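Local coordinates for protein with a SET domain within carboxy region (Cryptosporidium parvum, PDB 4LDG), which probably acts as a histone H4 methyltransferase, the chain described being its carboxy-terminal part, which carries the SET domain, at residues Ser99-Thr104 with Lys125-Tyr130; Tyr130-Glu135 with Leu235-Thr240. One frame throughout, in Å; residues are numbered along the deposited sequence. Where two conformers were deposited one is given.

Interaction 1. Residues Ser99-Thr104 with Lys125-Tyr130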
loop_
_atom_site.group_PDB
_atom_site.type_symbol
_atom_site.label_atom_id
_atom_site.label_comp_id
_atom_site.label_asym_id
_atom_site.label_seq_id
_atom_site.Cartn_x
_atom_site.Cartn_y
_atom_site.Cartn_z
ATOM N N SER A 99 -19.956 -12.247 3.743
ATOM C CA SER A 99 -20.042 -13.071 2.546
ATOM C C SER A 99 -19.225 -12.520 1.374
ATOM O O SER A 99 -18.448 -13.254 0.771
ATOM C CB SER A 99 -21.495 -13.239 2.136
ATOM O OG SER A 99 -22.204 -13.790 3.218
ATOM N N ILE A 100 -19.414 -11.240 1.061
ATOM C CA ILE A 100 -18.727 -10.610 -0.062
ATOM C C ILE A 100 -17.236 -10.546 0.203
ATOM O O ILE A 100 -16.435 -10.702 -0.731
ATOM C CB ILE A 100 -19.224 -9.169 -0.319
ATOM C CG1 ILE A 100 -20.701 -9.170 -0.755
ATOM C CG2 ILE A 100 -18.377 -8.491 -1.398
ATOM C CD1 ILE A 100 -20.976 -10.018 -1.979
ATOM N N ILE A 101 -16.864 -10.319 1.466
ATOM C CA ILE A 101 -15.458 -10.218 1.823
ATOM C C ILE A 101 -14.753 -11.535 1.599
ATOM O O ILE A 101 -13.694 -11.550 0.998
ATOM C CB ILE A 101 -15.281 -9.757 3.272
ATOM C CG1 ILE A 101 -15.651 -8.282 3.391
ATOM C CG2 ILE A 101 -13.859 -9.960 3.740
ATOM C CD1 ILE A 101 -15.778 -7.802 4.820
ATOM N N GLU A 102 -15.350 -12.651 2.040
ATOM C CA GLU A 102 -14.689 -13.939 1.938
ATOM C C GLU A 102 -14.632 -14.443 0.504
ATOM O O GLU A 102 -13.718 -15.180 0.149
ATOM C CB GLU A 102 -15.374 -14.979 2.826
ATOM C CG GLU A 102 -15.365 -14.592 4.288
ATOM C CD GLU A 102 -15.120 -15.762 5.221
ATOM O OE1 GLU A 102 -16.010 -16.638 5.248
ATOM O OE2 GLU A 102 -14.078 -15.774 5.943
ATOM N N ALA A 103 -15.604 -14.042 -0.315
ATOM C CA ALA A 103 -15.542 -14.322 -1.739
ATOM C C ALA A 103 -14.539 -13.410 -2.442
ATOM O O ALA A 103 -13.892 -13.823 -3.392
ATOM C CB ALA A 103 -16.899 -14.151 -2.378
ATOM N N THR A 104 -14.417 -12.174 -1.995
ATOM C CA THR A 104 -13.570 -11.220 -2.700
ATOM C C THR A 104 -12.105 -11.454 -2.372
ATOM O O THR A 104 -11.259 -11.364 -3.247
ATOM C CB THR A 104 -13.988 -9.790 -2.362
ATOM O OG1 THR A 104 -15.354 -9.604 -2.780
ATOM C CG2 THR A 104 -13.082 -8.767 -3.045
ATOM N N LYS A 125 -15.107 0.552 -0.093
ATOM C CA LYS A 125 -14.718 0.956 1.246
ATOM C C LYS A 125 -14.652 -0.248 2.197
ATOM O O LYS A 125 -13.717 -0.379 2.978
ATOM C CB LYS A 125 -15.697 1.989 1.805
ATOM C CG LYS A 125 -15.336 2.490 3.208
ATOM C CD LYS A 125 -16.402 3.378 3.837
ATOM C CE LYS A 125 -15.853 4.016 5.112
ATOM N NZ LYS A 125 -16.866 4.763 5.934
ATOM N N ILE A 126 -15.634 -1.130 2.128
ATOM C CA ILE A 126 -15.624 -2.313 2.973
ATOM C C ILE A 126 -14.366 -3.132 2.712
ATOM O O ILE A 126 -13.661 -3.514 3.641
ATOM C CB ILE A 126 -16.927 -3.126 2.796
ATOM C CG1 ILE A 126 -18.065 -2.373 3.515
ATOM C CG2 ILE A 126 -16.781 -4.555 3.310
ATOM C CD1 ILE A 126 -19.450 -2.667 2.994
ATOM N N ILE A 127 -14.057 -3.362 1.455
ATOM C CA ILE A 127 -12.858 -4.120 1.089
ATOM C C ILE A 127 -11.548 -3.425 1.506
ATOM O O ILE A 127 -10.646 -4.066 2.048
ATOM C CB ILE A 127 -12.842 -4.415 -0.433
ATOM C CG1 ILE A 127 -14.080 -5.244 -0.822
ATOM C CG2 ILE A 127 -11.559 -5.144 -0.849
ATOM C CD1 ILE A 127 -14.136 -6.614 -0.163
ATOM N N TYR A 128 -11.442 -2.128 1.279
ATOM C CA TYR A 128 -10.249 -1.386 1.663
ATOM C C TYR A 128 -9.994 -1.429 3.165
ATOM O O TYR A 128 -8.892 -1.734 3.627
ATOM C CB TYR A 128 -10.394 0.076 1.188
ATOM C CG TYR A 128 -10.375 0.243 -0.330
ATOM C CD1 TYR A 128 -9.698 -0.640 -1.149
ATOM C CD2 TYR A 128 -11.019 1.304 -0.929
ATOM C CE1 TYR A 128 -9.662 -0.464 -2.502
ATOM C CE2 TYR A 128 -11.009 1.476 -2.299
ATOM C CZ TYR A 128 -10.304 0.598 -3.083
ATOM O OH TYR A 128 -10.292 0.763 -4.473
ATOM N N LYS A 129 -11.037 -1.141 3.919
ATOM C CA LYS A 129 -10.998 -1.236 5.367
ATOM C C LYS A 129 -10.534 -2.620 5.801
ATOM O O LYS A 129 -9.654 -2.751 6.657
ATOM C CB LYS A 129 -12.377 -0.920 5.944
ATOM C CG LYS A 129 -12.431 -0.945 7.460
ATOM C CD LYS A 129 -13.662 -0.238 8.020
ATOM C CE LYS A 129 -13.754 -0.527 9.501
ATOM N NZ LYS A 129 -14.705 0.351 10.264
ATOM N N TYR A 130 -11.093 -3.659 5.193
ATOM C CA TYR A 130 -10.665 -5.006 5.536
ATOM C C TYR A 130 -9.185 -5.233 5.224
ATOM O O TYR A 130 -8.481 -5.837 6.016
ATOM C CB TYR A 130 -11.531 -6.054 4.828
ATOM C CG TYR A 130 -11.271 -7.476 5.289
ATOM C CD1 TYR A 130 -11.996 -8.037 6.355
ATOM C CD2 TYR A 130 -10.318 -8.255 4.668
ATOM C CE1 TYR A 130 -11.782 -9.329 6.768
ATOM C CE2 TYR A 130 -10.072 -9.552 5.083
ATOM C CZ TYR A 130 -10.803 -10.082 6.140
ATOM O OH TYR A 130 -10.547 -11.371 6.546
#
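The ring of Tyr-130 has a partner over each face. Ile-101 sets its CG2 methyl 3.6 Å from the ring centroid and 8° off the ring normal, a CH-pi contact near the centre of one face, while the side-chain amide nitrogen of Asn-134 lies over the opposite face. At the far end of the ring, the OH hydrogen-bonds to Ser-87 OG, which gives this buried phenol a polar partner. Tyr-130 can reach Ile-101 because its CG stands anti to the backbone N (chi1 -172°), carrying the ring out from helix 121-134. A beta-branched residue suits position 101, since its two arms do separate work. While its CG2 sits on the ring, the longer arm of Ile-101 ends with CD1 3.7 Å from Ile-126 CG2, the two side chains meeting at about a right angle. Further along, Ile-127 turns its CD1 into Thr-104, coming within 3.7 Å of Thr-104 CG2. Threonine fits here by having two characters: the methyl meets Ile-127, whereas Thr-104 OG1 bonds back to Ile-100 O at 2.6 Å and also to Tyr-119 OH. No hydrogen bond crosses the contact; aliphatic groups and the tyrosine ring join helix 98-104 to helix 121-134, with local axes 10.5 Å apart at -65°. Strand 105-106, directly after the shorter helix, continues this packing, as Ile-105 touches both Ile-127 and Tyr-130; strand 230-237 meets helix 121-134 through Lys-125, Tyr-128 and Lys-129.

Interaction 2. Residues Tyr130-Glu135 with Leu235-Thr240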
loop_
_atom_site.group_PDB
_atom_site.type_symbol
_atom_site.label_atom_id
_atom_site.label_comp_id
_atom_site.label_asym_id
_atom_site.label_seq_id
_atom_site.Cartn_x
_atom_site.Cartn_y
_atom_site.Cartn_z
ATOM N N TYR A 130 -11.093 -3.659 5.193
ATOM C CA TYR A 130 -10.665 -5.006 5.536
ATOM C C TYR A 130 -9.185 -5.233 5.224
ATOM O O TYR A 130 -8.481 -5.837 6.016
ATOM C CB TYR A 130 -11.531 -6.054 4.828
ATOM C CG TYR A 130 -11.271 -7.476 5.289
ATOM C CD1 TYR A 130 -11.996 -8.037 6.355
ATOM C CD2 TYR A 130 -10.318 -8.255 4.668
ATOM C CE1 TYR A 130 -11.782 -9.329 6.768
ATOM C CE2 TYR A 130 -10.072 -9.552 5.083
ATOM C CZ TYR A 130 -10.803 -10.082 6.140
ATOM O OH TYR A 130 -10.547 -11.371 6.546
ATOM N N CYS A 131 -8.717 -4.805 4.054
ATOM C CA CYS A 131 -7.282 -4.993 3.693
ATOM C C CYS A 131 -6.350 -4.199 4.624
ATOM O O CYS A 131 -5.301 -4.683 5.052
ATOM C CB CYS A 131 -7.022 -4.574 2.264
ATOM S SG CYS A 131 -7.926 -5.493 1.007
ATOM N N ILE A 132 -6.752 -2.985 4.965
ATOM C CA ILE A 132 -5.934 -2.170 5.847
ATOM C C ILE A 132 -5.722 -2.873 7.185
ATOM O O ILE A 132 -4.601 -2.972 7.670
ATOM C CB ILE A 132 -6.545 -0.783 6.084
ATOM C CG1 ILE A 132 -6.411 0.041 4.818
ATOM C CG2 ILE A 132 -5.787 -0.067 7.206
ATOM C CD1 ILE A 132 -7.170 1.342 4.844
ATOM N N LEU A 133 -6.810 -3.368 7.774
ATOM C CA LEU A 133 -6.765 -3.886 9.146
ATOM C C LEU A 133 -6.258 -5.319 9.249
ATOM O O LEU A 133 -5.725 -5.689 10.281
ATOM C CB LEU A 133 -8.137 -3.759 9.801
ATOM C CG LEU A 133 -8.546 -2.322 10.135
ATOM C CD1 LEU A 133 -9.998 -2.239 10.493
ATOM C CD2 LEU A 133 -7.700 -1.762 11.268
ATOM N N ASN A 134 -6.406 -6.119 8.198
ATOM C CA ASN A 134 -5.891 -7.498 8.210
ATOM C C ASN A 134 -4.609 -7.658 7.398
ATOM O O ASN A 134 -4.208 -8.764 7.112
ATOM C CB ASN A 134 -6.974 -8.458 7.690
ATOM C CG ASN A 134 -8.182 -8.467 8.582
ATOM O OD1 ASN A 134 -8.098 -8.889 9.731
ATOM N ND2 ASN A 134 -9.304 -7.965 8.086
ATOM N N GLU A 135 -3.997 -6.543 7.003
ATOM C CA GLU A 135 -2.683 -6.530 6.347
ATOM C C GLU A 135 -2.679 -7.246 5.011
ATOM O O GLU A 135 -1.757 -7.980 4.708
ATOM C CB GLU A 135 -1.593 -7.120 7.251
ATOM C CG GLU A 135 -1.446 -6.456 8.610
ATOM C CD GLU A 135 -0.658 -5.153 8.586
ATOM O OE1 GLU A 135 -0.204 -4.707 7.499
ATOM O OE2 GLU A 135 -0.484 -4.557 9.675
ATOM N N LEU A 235 -8.913 6.322 4.655
ATOM C CA LEU A 235 -10.014 5.884 5.490
ATOM C C LEU A 235 -9.733 6.309 6.906
ATOM O O LEU A 235 -8.634 6.066 7.430
ATOM C CB LEU A 235 -10.154 4.361 5.492
ATOM C CG LEU A 235 -10.669 3.660 4.228
ATOM C CD1 LEU A 235 -10.926 2.189 4.527
ATOM C CD2 LEU A 235 -11.924 4.310 3.659
ATOM N N MET A 236 -10.738 6.908 7.532
ATOM C CA MET A 236 -10.681 7.175 8.954
ATOM C C MET A 236 -11.120 5.905 9.646
ATOM O O MET A 236 -12.232 5.467 9.431
ATOM C CB MET A 236 -11.610 8.332 9.334
ATOM C CG MET A 236 -11.304 9.617 8.587
ATOM S SD MET A 236 -9.637 10.263 8.858
ATOM C CE MET A 236 -9.762 10.710 10.587
ATOM N N ILE A 237 -10.226 5.311 10.434
ATOM C CA ILE A 237 -10.490 4.081 11.152
ATOM C C ILE A 237 -10.093 4.332 12.581
ATOM O O ILE A 237 -8.957 4.709 12.845
ATOM C CB ILE A 237 -9.682 2.913 10.601
ATOM C CG1 ILE A 237 -10.224 2.536 9.239
ATOM C CG2 ILE A 237 -9.754 1.721 11.554
ATOM C CD1 ILE A 237 -9.349 1.588 8.462
ATOM N N GLU A 238 -11.032 4.158 13.507
ATOM C CA GLU A 238 -10.756 4.348 14.927
ATOM C C GLU A 238 -10.055 5.699 15.193
ATOM O O GLU A 238 -9.091 5.790 15.947
ATOM C CB GLU A 238 -9.975 3.141 15.470
ATOM C CG GLU A 238 -10.821 1.866 15.527
ATOM C CD GLU A 238 -10.035 0.613 15.917
ATOM O OE1 GLU A 238 -9.514 -0.097 15.005
ATOM O OE2 GLU A 238 -9.961 0.321 17.135
ATOM N N ASN A 239 -10.571 6.731 14.526
ATOM C CA ASN A 239 -10.191 8.134 14.738
ATOM C C ASN A 239 -8.888 8.592 14.085
ATOM O O ASN A 239 -8.459 9.728 14.267
ATOM C CB ASN A 239 -10.178 8.453 16.230
ATOM C CG ASN A 239 -11.544 8.854 16.728
ATOM O OD1 ASN A 239 -12.447 8.026 16.818
ATOM N ND2 ASN A 239 -11.717 10.139 17.011
ATOM N N THR A 240 -8.305 7.699 13.297
ATOM C CA THR A 240 -6.948 7.808 12.767
ATOM C C THR A 240 -6.998 7.655 11.237
ATOM O O THR A 240 -7.551 6.671 10.711
ATOM C CB THR A 240 -6.118 6.669 13.358
ATOM O OG1 THR A 240 -5.932 6.929 14.747
ATOM C CG2 THR A 240 -4.753 6.522 12.689
#
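Ile-132, Leu-133, Leu-235 and Ile-237 share almost the same first torsion, near -71°, and in both isoleucines this places CG2 anti to the backbone N while CG1 stands beside that N. The longer arm runs on extended in both, which directs CD1 and CG2 of Ile-132 to different partners: Ile-132 CD1 reaches Leu-235 CD1 at 3.9 Å, and Ile-132 CG2 meets Ile-237 CD1 at 4.1 Å. Leu-133 approaches Ile-237 tip to tip, its forked end straddling one methyl, with CD1 and CD2 of Leu-133 each 4.1 Å from Ile-237 CG2. Branched aliphatic residues suit both sides, as they pack between a helix and a strand whose local axes lie 10.8 Å apart, and they ask for no polar partner. Leu-235 and Ile-237, two apart in strand 230-237, point to the same side of the sheet, as expected for such a spacing in a regular strand. That strand is an edge of a three-stranded antiparallel sheet of the SET domain, and it joins strand 240-247 through a tight hairpin: a type I' turn from Ile-237 to Thr-240, with Glu-238 and Asn-239 at its corners, both at positive phi. Backbone bonds run both ways between Ile-237 and Thr-240. Across the contact, helix 121-134 finishes in a Schellman motif, Glu-135 taking positive phi. Just before it, Asn-134 folds back so that its ND2 gives a bent bond (136° at the hydrogen) of 3.1 Å to Tyr-130 O. The backbone N of Asn-134 reaches the same oxygen from the opposite face of the carbonyl plane of Tyr-130. Beyond the paired residues, Ile-132 also touches Phe-244 of strand 240-247 and Phe-163 of strand 163-166.

Interactions 1 and 2 both use helix 121-134, binding different partners to it: a short helix in the first, the end of an edge strand in the second. Their centres lie 12 Å apart. They share Tyr-130, which faces helix 98-104 and points away from residues 235-240. They also touch directly, Leu-235 packing on Lys-125 and Lys-129. Neither has a hydrogen bond between its segments, but the chemistry differs. Interaction 1 is buried in all its touching residues and adds an aromatic face and a threonine to the isoleucines. Interaction 2 is purely aliphatic in its main contacts and runs out toward solvent at the exposed hairpin turn, where Glu-238 sits.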